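Local coordinates for DUF4973 domain-containing protein (Bacteroides thetaiotaomicron, PDB 4QNI) that is of unknown function but is probably an auxiliary nutrient-binding protein of a gut Bacteroides, at residues Y31-A36 with R47-L52; G43-S48 with D126-D131. One frame throughout, in Å; residues are numbered along the deposited sequence.

Contact 1 (Y31-A36 with R47-L52); sequences YSRHDA and RSNYQL
Arg33 makes every hydrogen bond that joins the loop 31-36 to the strand 47-52, one through its backbone and two through its guanidinium, and so illustrates how one long polar residue can fasten a loop to a strand. The backbone bond runs from Arg33 N to Arg47 O, 3.0 Å long and nearly straight at 172°. The guanidinium then reaches two residues further along the strand. Arg33 NH2 donates to Asn49 O at 2.8 Å; the oxygen lies in the guanidinium plane, at its edge, although the donor stands above the carbonyl plane of Asn49. A second bond, weak and strongly bent, joins Arg33 NE to Asn49 OD1 at 3.1 Å. The two side chains cross at about a right angle, their flat groups turned 42° apart.

Carbon-to-oxygen packing contacts lie between these bonds. With CG anti to its backbone N (chi1 -177°) and bends at chi2 and chi3, the Arg33 chain passes Ser48, its CB lying 3.7 Å from Ser48 OG, a hydroxyl hydrogen-bonded to Pro30 O. Arg33 CG meets Asn49 OD1 at 3.4 Å. Nearer the start of the loop, Tyr31 O rests 3.7 Å from Ser48 CB, while the hydroxyl of Ser32 is taken up by Gly46 N and Glu213.

With an alanine in place of Arg33 there is no guanidinium, and Asn49 O would probably be left without that partner, a gap opened beside the Asn49 side chain and its amide set freer to turn. In the DUF4973 domain this loop follows strand 24-30, and a weak, long ion pair of Arg33 with Asp328 also points toward the chain's C-terminal end. The chemistry implies a join in which a cation is held largely by neutral oxygens.

Contact 2 (G43-S48 with D126-D131); sequences GGEGRS and DFRNID
Phe127 N donates to Gly46 O at 2.7 Å, in the carbonyl plane, just where an antiparallel sheet gives way to loops. A type II turn, Gly44-Arg47, leads into strand 47-56, which pairs antiparallel with strand 118-126; Arg47 and Asp126 form a non-hydrogen-bonded pair at the margin of this three-stranded sheet.

On the face of the sheet that carries Arg47 and Asp126 lies a salt-bridge network that exemplifies arginine stacking. Arg128 holds Asp126 side-on, NE to OD1 and NH2 to OD2, each bond straight at 174°; OD1 is met on its syn lone pair. The bend at chi3 (-58°) turns the Arg128 guanidinium flat over that of Arg47, centres 3.4 Å apart and planes at 3°. Two like charges thus lie face to face, probably made tolerable by the carboxylate, which also forms a long salt bridge to Arg47 without an N-H pointing at it. Arg47 NE and Arg47 NH2 both donate to Glu45 O, at 2.8 and 2.9 Å. Glu45 crosses the stem of Arg128, Glu45 OE1 lying 3.5 Å from Arg128 CG, while Glu45 OE2 lies very close to Tyr31 OH, a probable but unusually short, somewhat doubtful hydrogen bond. A side chain at Gly46 would clash with Arg128 CG.

Phe127 is buried among Val29, Ile165 and Pro167, and its CE2 touches Ser48 CB at 4.0 Å.

Overall arrangement
Contacts 1 and 2 share Arg47 and Ser48 at the beginning of strand 47-56, and their centres lie about 10 Å apart. Both are partly buried and within the DUF4973 range. Contact 1 ties the strand to the loop just before it in the chain, whereas contact 2 joins segment 43-48, with its type II turn, to a loop 78 residues further on, where the sheet ends. Their chemistry differs accordingly: mostly neutral acceptors round one arginine in the first, stacked arginines, probably partly offset by the carboxylate of Asp126, in the second, with a buried aromatic ring alongside. Ser32 connects them by a probable hydrogen bond to Gly46, and Tyr31 by a more doubtful, very short one to Glu45.

Contact 1 (Y31-A36 with R47-L52)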
ATOM      1  N   TYR A  31     -15.917 -25.994 -19.787  1.00 35.89           N
ATOM      2  CA  TYR A  31     -16.745 -27.090 -19.283  1.00 34.69           C
ATOM      3  C   TYR A  31     -16.457 -28.342 -20.121  1.00 41.10           C
ATOM      4  O   TYR A  31     -16.281 -29.425 -19.569  1.00 42.37           O
ATOM      5  CB  TYR A  31     -18.218 -26.706 -19.277  1.00 33.15           C
ATOM      6  CG  TYR A  31     -19.133 -27.871 -18.981  1.00 33.19           C
ATOM      7  CD1 TYR A  31     -19.336 -28.311 -17.674  1.00 33.49           C
ATOM      8  CD2 TYR A  31     -19.807 -28.534 -20.009  1.00 33.86           C
ATOM      9  CE1 TYR A  31     -20.168 -29.397 -17.397  1.00 31.05           C
ATOM     10  CE2 TYR A  31     -20.642 -29.615 -19.742  1.00 34.64           C
ATOM     11  CZ  TYR A  31     -20.823 -30.040 -18.432  1.00 37.93           C
ATOM     12  OH  TYR A  31     -21.667 -31.089 -18.151  1.00 36.87           O
ATOM     13  N   SER A  32     -16.332 -28.156 -21.432  1.00 37.63           N
ATOM     14  CA  SER A  32     -15.959 -29.172 -22.394  1.00 39.58           C
ATOM     15  C   SER A  32     -14.719 -28.726 -23.163  1.00 45.37           C
ATOM     16  O   SER A  32     -14.676 -27.620 -23.691  1.00 44.32           O
ATOM     17  CB  SER A  32     -17.105 -29.460 -23.369  1.00 42.36           C
ATOM     18  OG  SER A  32     -18.196 -30.103 -22.743  1.00 46.83           O
ATOM     19  N   ARG A  33     -13.713 -29.577 -23.211  1.00 47.05           N
ATOM     20  CA  ARG A  33     -12.514 -29.342 -24.007  1.00 49.44           C
ATOM     21  C   ARG A  33     -12.750 -29.891 -25.415  1.00 58.06           C
ATOM     22  O   ARG A  33     -13.050 -31.078 -25.591  1.00 58.25           O
ATOM     23  CB  ARG A  33     -11.277 -29.996 -23.354  1.00 49.50           C
ATOM     24  CG  ARG A  33      -9.972 -29.738 -24.100  1.00 49.46           C
ATOM     25  CD  ARG A  33      -9.572 -28.272 -24.052  1.00 37.90           C
ATOM     26  NE  ARG A  33      -9.162 -27.854 -22.711  1.00 43.41           N
ATOM     27  CZ  ARG A  33      -8.724 -26.635 -22.417  1.00 62.36           C
ATOM     28  NH1 ARG A  33      -8.723 -25.679 -23.344  1.00 53.43           N
ATOM     29  NH2 ARG A  33      -8.334 -26.345 -21.183  1.00 50.99           N
ATOM     30  N   HIS A  34     -12.645 -29.027 -26.408  1.00 58.00           N
ATOM     31  CA  HIS A  34     -12.811 -29.440 -27.796  1.00 60.71           C
ATOM     32  C   HIS A  34     -11.875 -28.661 -28.676  1.00 64.81           C
ATOM     33  O   HIS A  34     -11.239 -27.716 -28.209  1.00 61.66           O
ATOM     34  CB  HIS A  34     -14.274 -29.354 -28.327  1.00 62.73           C
ATOM     35  CG  HIS A  34     -15.080 -28.213 -27.816  1.00 65.69           C
ATOM     36  ND1 HIS A  34     -14.603 -26.914 -27.857  1.00 67.65           N
ATOM     37  CD2 HIS A  34     -16.301 -28.221 -27.230  1.00 67.09           C
ATOM     38  CE1 HIS A  34     -15.521 -26.182 -27.244  1.00 66.21           C
ATOM     39  NE2 HIS A  34     -16.567 -26.926 -26.864  1.00 66.16           N
ATOM     40  N   ASP A  35     -11.756 -29.115 -29.947  1.00 66.27           N
ATOM     41  CA  ASP A  35     -10.918 -28.549 -31.006  1.00 69.09           C
ATOM     42  C   ASP A  35     -11.672 -27.460 -31.796  1.00 77.03           C
ATOM     43  O   ASP A  35     -12.905 -27.351 -31.698  1.00 74.76           O
ATOM     44  CB  ASP A  35     -10.462 -29.675 -31.954  1.00 73.35           C
ATOM     45  CG  ASP A  35     -11.562 -30.574 -32.515  1.00 81.55           C
ATOM     46  OD1 ASP A  35     -12.603 -30.042 -32.949  1.00 80.96           O
ATOM     47  OD2 ASP A  35     -11.347 -31.796 -32.590  1.00 88.88           O
ATOM     48  N   ALA A  36     -10.929 -26.693 -32.626  1.00 78.03           N
ATOM     49  CA  ALA A  36     -11.480 -25.617 -33.463  1.00 79.24           C
ATOM     50  C   ALA A  36     -12.742 -26.060 -34.244  1.00 85.62           C
ATOM     51  O   ALA A  36     -13.662 -25.257 -34.435  1.00 84.61           O
ATOM     52  CB  ALA A  36     -10.420 -25.115 -34.424  1.00 81.83           C
ATOM     53  N   ARG A  47     -16.093 -33.061 -19.968  1.00 40.46           N
ATOM     54  CA  ARG A  47     -14.738 -33.559 -19.779  1.00 40.20           C
ATOM     55  C   ARG A  47     -13.803 -32.514 -20.263  1.00 45.19           C
ATOM     56  O   ARG A  47     -13.958 -31.989 -21.368  1.00 46.64           O
ATOM     57  CB  ARG A  47     -14.482 -34.902 -20.475  1.00 39.46           C
ATOM     58  CG  ARG A  47     -14.655 -36.117 -19.570  1.00 38.30           C
ATOM     59  CD  ARG A  47     -16.027 -36.188 -18.876  1.00 42.14           C
ATOM     60  NE  ARG A  47     -17.148 -36.163 -19.824  1.00 46.24           N
ATOM     61  CZ  ARG A  47     -17.622 -37.231 -20.464  1.00 59.67           C
ATOM     62  NH1 ARG A  47     -17.099 -38.429 -20.249  1.00 46.44           N
ATOM     63  NH2 ARG A  47     -18.639 -37.110 -21.302  1.00 52.16           N
ATOM     64  N   SER A  48     -12.846 -32.172 -19.425  1.00 39.49           N
ATOM     65  CA  SER A  48     -11.932 -31.095 -19.745  1.00 38.49           C
ATOM     66  C   SER A  48     -10.572 -31.279 -19.071  1.00 43.45           C
ATOM     67  O   SER A  48     -10.299 -32.336 -18.477  1.00 43.65           O
ATOM     68  CB  SER A  48     -12.557 -29.779 -19.309  1.00 36.72           C
ATOM     69  OG  SER A  48     -11.895 -28.695 -19.926  1.00 43.69           O
ATOM     70  N   ASN A  49      -9.713 -30.249 -19.178  1.00 39.64           N
ATOM     71  CA  ASN A  49      -8.379 -30.281 -18.588  1.00 39.85           C
ATOM     72  C   ASN A  49      -7.871 -28.892 -18.374  1.00 43.80           C
ATOM     73  O   ASN A  49      -8.399 -27.948 -18.941  1.00 43.86           O
ATOM     74  CB  ASN A  49      -7.384 -31.083 -19.461  1.00 40.38           C
ATOM     75  CG  ASN A  49      -6.970 -30.374 -20.726  1.00 58.79           C
ATOM     76  OD1 ASN A  49      -7.673 -30.395 -21.715  1.00 55.66           O
ATOM     77  ND2 ASN A  49      -5.840 -29.690 -20.712  1.00 55.20           N
ATOM     78  N   TYR A  50      -6.808 -28.773 -17.590  1.00 41.15           N
ATOM     79  CA  TYR A  50      -6.142 -27.508 -17.354  1.00 40.74           C
ATOM     80  C   TYR A  50      -4.664 -27.761 -17.111  1.00 44.08           C
ATOM     81  O   TYR A  50      -4.314 -28.544 -16.231  1.00 42.67           O
ATOM     82  CB  TYR A  50      -6.780 -26.756 -16.178  1.00 40.57           C
ATOM     83  CG  TYR A  50      -6.272 -25.339 -16.044  1.00 44.30           C
ATOM     84  CD1 TYR A  50      -6.873 -24.292 -16.744  1.00 46.76           C
ATOM     85  CD2 TYR A  50      -5.196 -25.037 -15.214  1.00 45.35           C
ATOM     86  CE1 TYR A  50      -6.412 -22.987 -16.629  1.00 46.69           C
ATOM     87  CE2 TYR A  50      -4.728 -23.729 -15.085  1.00 47.50           C
ATOM     88  CZ  TYR A  50      -5.340 -22.707 -15.798  1.00 54.95           C
ATOM     89  OH  TYR A  50      -4.906 -21.412 -15.687  1.00 53.67           O
ATOM     90  N   GLN A  51      -3.807 -27.084 -17.878  1.00 41.63           N
ATOM     91  CA  GLN A  51      -2.358 -27.192 -17.777  1.00 42.47           C
ATOM     92  C   GLN A  51      -1.843 -26.140 -16.771  1.00 46.98           C
ATOM     93  O   GLN A  51      -1.833 -24.941 -17.051  1.00 46.92           O
ATOM     94  CB  GLN A  51      -1.732 -27.040 -19.156  1.00 45.09           C
ATOM     95  CG  GLN A  51      -2.049 -28.216 -20.064  1.00 57.02           C
ATOM     96  CD  GLN A  51      -0.866 -29.124 -20.198  1.00 88.59           C
ATOM     97  OE1 GLN A  51      -0.669 -30.060 -19.412  1.00 87.92           O
ATOM     98  NE2 GLN A  51      -0.041 -28.859 -21.196  1.00 83.03           N
ATOM     99  N   LEU A  52      -1.504 -26.595 -15.559  1.00 42.36           N
ATOM    100  CA  LEU A  52      -1.095 -25.701 -14.477  1.00 41.42           C
ATOM    101  C   LEU A  52       0.422 -25.549 -14.435  1.00 45.98           C
ATOM    102  O   LEU A  52       1.130 -26.521 -14.165  1.00 45.92           O
ATOM    103  CB  LEU A  52      -1.650 -26.228 -13.130  1.00 40.80           C
ATOM    104  CG  LEU A  52      -1.330 -25.443 -11.854  1.00 46.24           C
ATOM    105  CD1 LEU A  52      -2.179 -24.170 -11.759  1.00 47.01           C
ATOM    106  CD2 LEU A  52      -1.552 -26.308 -10.622  1.00 45.86           C
TER

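Contact 2 (G43-S48 with D126-D131)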
ATOM      1  N   GLY A  43     -12.852 -36.659 -24.019  1.00 63.57           N
ATOM      2  CA  GLY A  43     -13.771 -37.779 -23.829  1.00 64.42           C
ATOM      3  C   GLY A  43     -15.253 -37.472 -23.919  1.00 68.35           C
ATOM      4  O   GLY A  43     -16.078 -38.385 -23.785  1.00 70.29           O
ATOM      5  N   GLY A  44     -15.596 -36.204 -24.132  1.00 60.90           N
ATOM      6  CA  GLY A  44     -16.984 -35.799 -24.254  1.00 58.58           C
ATOM      7  C   GLY A  44     -17.352 -34.564 -23.464  1.00 58.15           C
ATOM      8  O   GLY A  44     -16.506 -33.847 -22.934  1.00 56.61           O
ATOM      9  N   GLU A  45     -18.643 -34.312 -23.452  1.00 52.47           N
ATOM     10  CA  GLU A  45     -19.396 -33.252 -22.793  1.00 48.80           C
ATOM     11  C   GLU A  45     -19.024 -33.263 -21.293  1.00 49.07           C
ATOM     12  O   GLU A  45     -19.031 -34.325 -20.663  1.00 49.92           O
ATOM     13  CB  GLU A  45     -20.878 -33.598 -23.071  1.00 50.27           C
ATOM     14  CG  GLU A  45     -21.955 -32.842 -22.355  1.00 56.98           C
ATOM     15  CD  GLU A  45     -22.196 -33.174 -20.896  1.00 60.29           C
ATOM     16  OE1 GLU A  45     -22.120 -34.355 -20.489  1.00 43.89           O
ATOM     17  OE2 GLU A  45     -22.467 -32.216 -20.149  1.00 54.42           O
ATOM     18  N   GLY A  46     -18.618 -32.119 -20.768  1.00 41.97           N
ATOM     19  CA  GLY A  46     -18.233 -32.004 -19.364  1.00 40.79           C
ATOM     20  C   GLY A  46     -16.867 -32.539 -18.977  1.00 44.38           C
ATOM     21  O   GLY A  46     -16.525 -32.520 -17.789  1.00 43.81           O
ATOM     22  N   ARG A  47     -16.093 -33.061 -19.968  1.00 40.46           N
ATOM     23  CA  ARG A  47     -14.738 -33.559 -19.779  1.00 40.20           C
ATOM     24  C   ARG A  47     -13.803 -32.514 -20.263  1.00 45.19           C
ATOM     25  O   ARG A  47     -13.958 -31.989 -21.368  1.00 46.64           O
ATOM     26  CB  ARG A  47     -14.482 -34.902 -20.475  1.00 39.46           C
ATOM     27  CG  ARG A  47     -14.655 -36.117 -19.570  1.00 38.30           C
ATOM     28  CD  ARG A  47     -16.027 -36.188 -18.876  1.00 42.14           C
ATOM     29  NE  ARG A  47     -17.148 -36.163 -19.824  1.00 46.24           N
ATOM     30  CZ  ARG A  47     -17.622 -37.231 -20.464  1.00 59.67           C
ATOM     31  NH1 ARG A  47     -17.099 -38.429 -20.249  1.00 46.44           N
ATOM     32  NH2 ARG A  47     -18.639 -37.110 -21.302  1.00 52.16           N
ATOM     33  N   SER A  48     -12.846 -32.172 -19.425  1.00 39.49           N
ATOM     34  CA  SER A  48     -11.932 -31.095 -19.745  1.00 38.49           C
ATOM     35  C   SER A  48     -10.572 -31.279 -19.071  1.00 43.45           C
ATOM     36  O   SER A  48     -10.299 -32.336 -18.477  1.00 43.65           O
ATOM     37  CB  SER A  48     -12.557 -29.779 -19.309  1.00 36.72           C
ATOM     38  OG  SER A  48     -11.895 -28.695 -19.926  1.00 43.69           O
ATOM     39  N   ASP A 126     -13.881 -33.700 -14.768  1.00 41.01           N
ATOM     40  CA  ASP A 126     -15.162 -34.283 -15.114  1.00 40.68           C
ATOM     41  C   ASP A 126     -16.177 -33.449 -14.368  1.00 42.53           C
ATOM     42  O   ASP A 126     -16.358 -33.625 -13.158  1.00 41.37           O
ATOM     43  CB  ASP A 126     -15.235 -35.780 -14.775  1.00 42.84           C
ATOM     44  CG  ASP A 126     -16.471 -36.451 -15.347  1.00 48.76           C
ATOM     45  OD1 ASP A 126     -17.354 -35.733 -15.868  1.00 48.18           O
ATOM     46  OD2 ASP A 126     -16.548 -37.692 -15.293  1.00 56.54           O
ATOM     47  N   PHE A 127     -16.738 -32.455 -15.073  1.00 36.80           N
ATOM     48  CA  PHE A 127     -17.656 -31.488 -14.501  1.00 34.90           C
ATOM     49  C   PHE A 127     -19.112 -31.924 -14.623  1.00 41.60           C
ATOM     50  O   PHE A 127     -20.002 -31.214 -14.163  1.00 42.31           O
ATOM     51  CB  PHE A 127     -17.452 -30.129 -15.153  1.00 35.65           C
ATOM     52  CG  PHE A 127     -16.096 -29.449 -15.011  1.00 36.53           C
ATOM     53  CD1 PHE A 127     -15.542 -29.216 -13.752  1.00 38.15           C
ATOM     54  CD2 PHE A 127     -15.435 -28.932 -16.129  1.00 37.30           C
ATOM     55  CE1 PHE A 127     -14.322 -28.540 -13.620  1.00 38.97           C
ATOM     56  CE2 PHE A 127     -14.223 -28.242 -15.993  1.00 40.13           C
ATOM     57  CZ  PHE A 127     -13.685 -28.032 -14.740  1.00 38.05           C
ATOM     58  N   ARG A 128     -19.368 -33.084 -15.216  1.00 40.26           N
ATOM     59  CA  ARG A 128     -20.734 -33.591 -15.354  1.00 41.15           C
ATOM     60  C   ARG A 128     -21.467 -33.628 -14.008  1.00 45.31           C
ATOM     61  O   ARG A 128     -20.983 -34.206 -13.032  1.00 45.65           O
ATOM     62  CB  ARG A 128     -20.721 -34.975 -15.991  1.00 39.99           C
ATOM     63  CG  ARG A 128     -20.418 -34.877 -17.477  1.00 44.01           C
ATOM     64  CD  ARG A 128     -20.350 -36.229 -18.121  1.00 40.42           C
ATOM     65  NE  ARG A 128     -19.350 -37.091 -17.498  1.00 47.72           N
ATOM     66  CZ  ARG A 128     -19.264 -38.402 -17.688  1.00 61.64           C
ATOM     67  NH1 ARG A 128     -20.132 -39.024 -18.479  1.00 55.24           N
ATOM     68  NH2 ARG A 128     -18.306 -39.100 -17.101  1.00 49.02           N
ATOM     69  N   ASN A 129     -22.602 -32.936 -13.969  1.00 40.67           N
ATOM     70  CA  ASN A 129     -23.538 -32.788 -12.852  1.00 40.43           C
ATOM     71  C   ASN A 129     -22.963 -32.049 -11.664  1.00 43.53           C
ATOM     72  O   ASN A 129     -23.535 -32.141 -10.573  1.00 42.50           O
ATOM     73  CB  ASN A 129     -24.121 -34.125 -12.402  1.00 43.05           C
ATOM     74  CG  ASN A 129     -24.986 -34.725 -13.458  1.00 57.91           C
ATOM     75  OD1 ASN A 129     -25.881 -34.083 -14.003  1.00 57.04           O
ATOM     76  ND2 ASN A 129     -24.666 -35.927 -13.831  1.00 52.56           N
ATOM     77  N   ILE A 130     -21.870 -31.270 -11.861  1.00 40.83           N
ATOM     78  CA  ILE A 130     -21.308 -30.505 -10.754  1.00 39.51           C
ATOM     79  C   ILE A 130     -22.370 -29.467 -10.286  1.00 43.86           C
ATOM     80  O   ILE A 130     -23.128 -28.923 -11.104  1.00 45.07           O
ATOM     81  CB  ILE A 130     -19.941 -29.860 -11.116  1.00 42.01           C
ATOM     82  CG1 ILE A 130     -19.131 -29.540  -9.837  1.00 42.22           C
ATOM     83  CG2 ILE A 130     -20.072 -28.622 -12.081  1.00 41.30           C
ATOM     84  CD1 ILE A 130     -17.681 -29.121 -10.069  1.00 45.62           C
ATOM     85  N   ASP A 131     -22.493 -29.309  -8.969  1.00 38.09           N
ATOM     86  CA  ASP A 131     -23.357 -28.316  -8.367  1.00 36.79           C
ATOM     87  C   ASP A 131     -22.439 -27.175  -7.972  1.00 40.60           C
ATOM     88  O   ASP A 131     -21.667 -27.296  -7.017  1.00 39.90           O
ATOM     89  CB  ASP A 131     -24.131 -28.896  -7.160  1.00 38.26           C
ATOM     90  CG  ASP A 131     -25.208 -27.955  -6.616  1.00 43.33           C
ATOM     91  OD1 ASP A 131     -25.118 -26.729  -6.865  1.00 41.63           O
ATOM     92  OD2 ASP A 131     -26.158 -28.445  -5.982  1.00 52.97           O
TER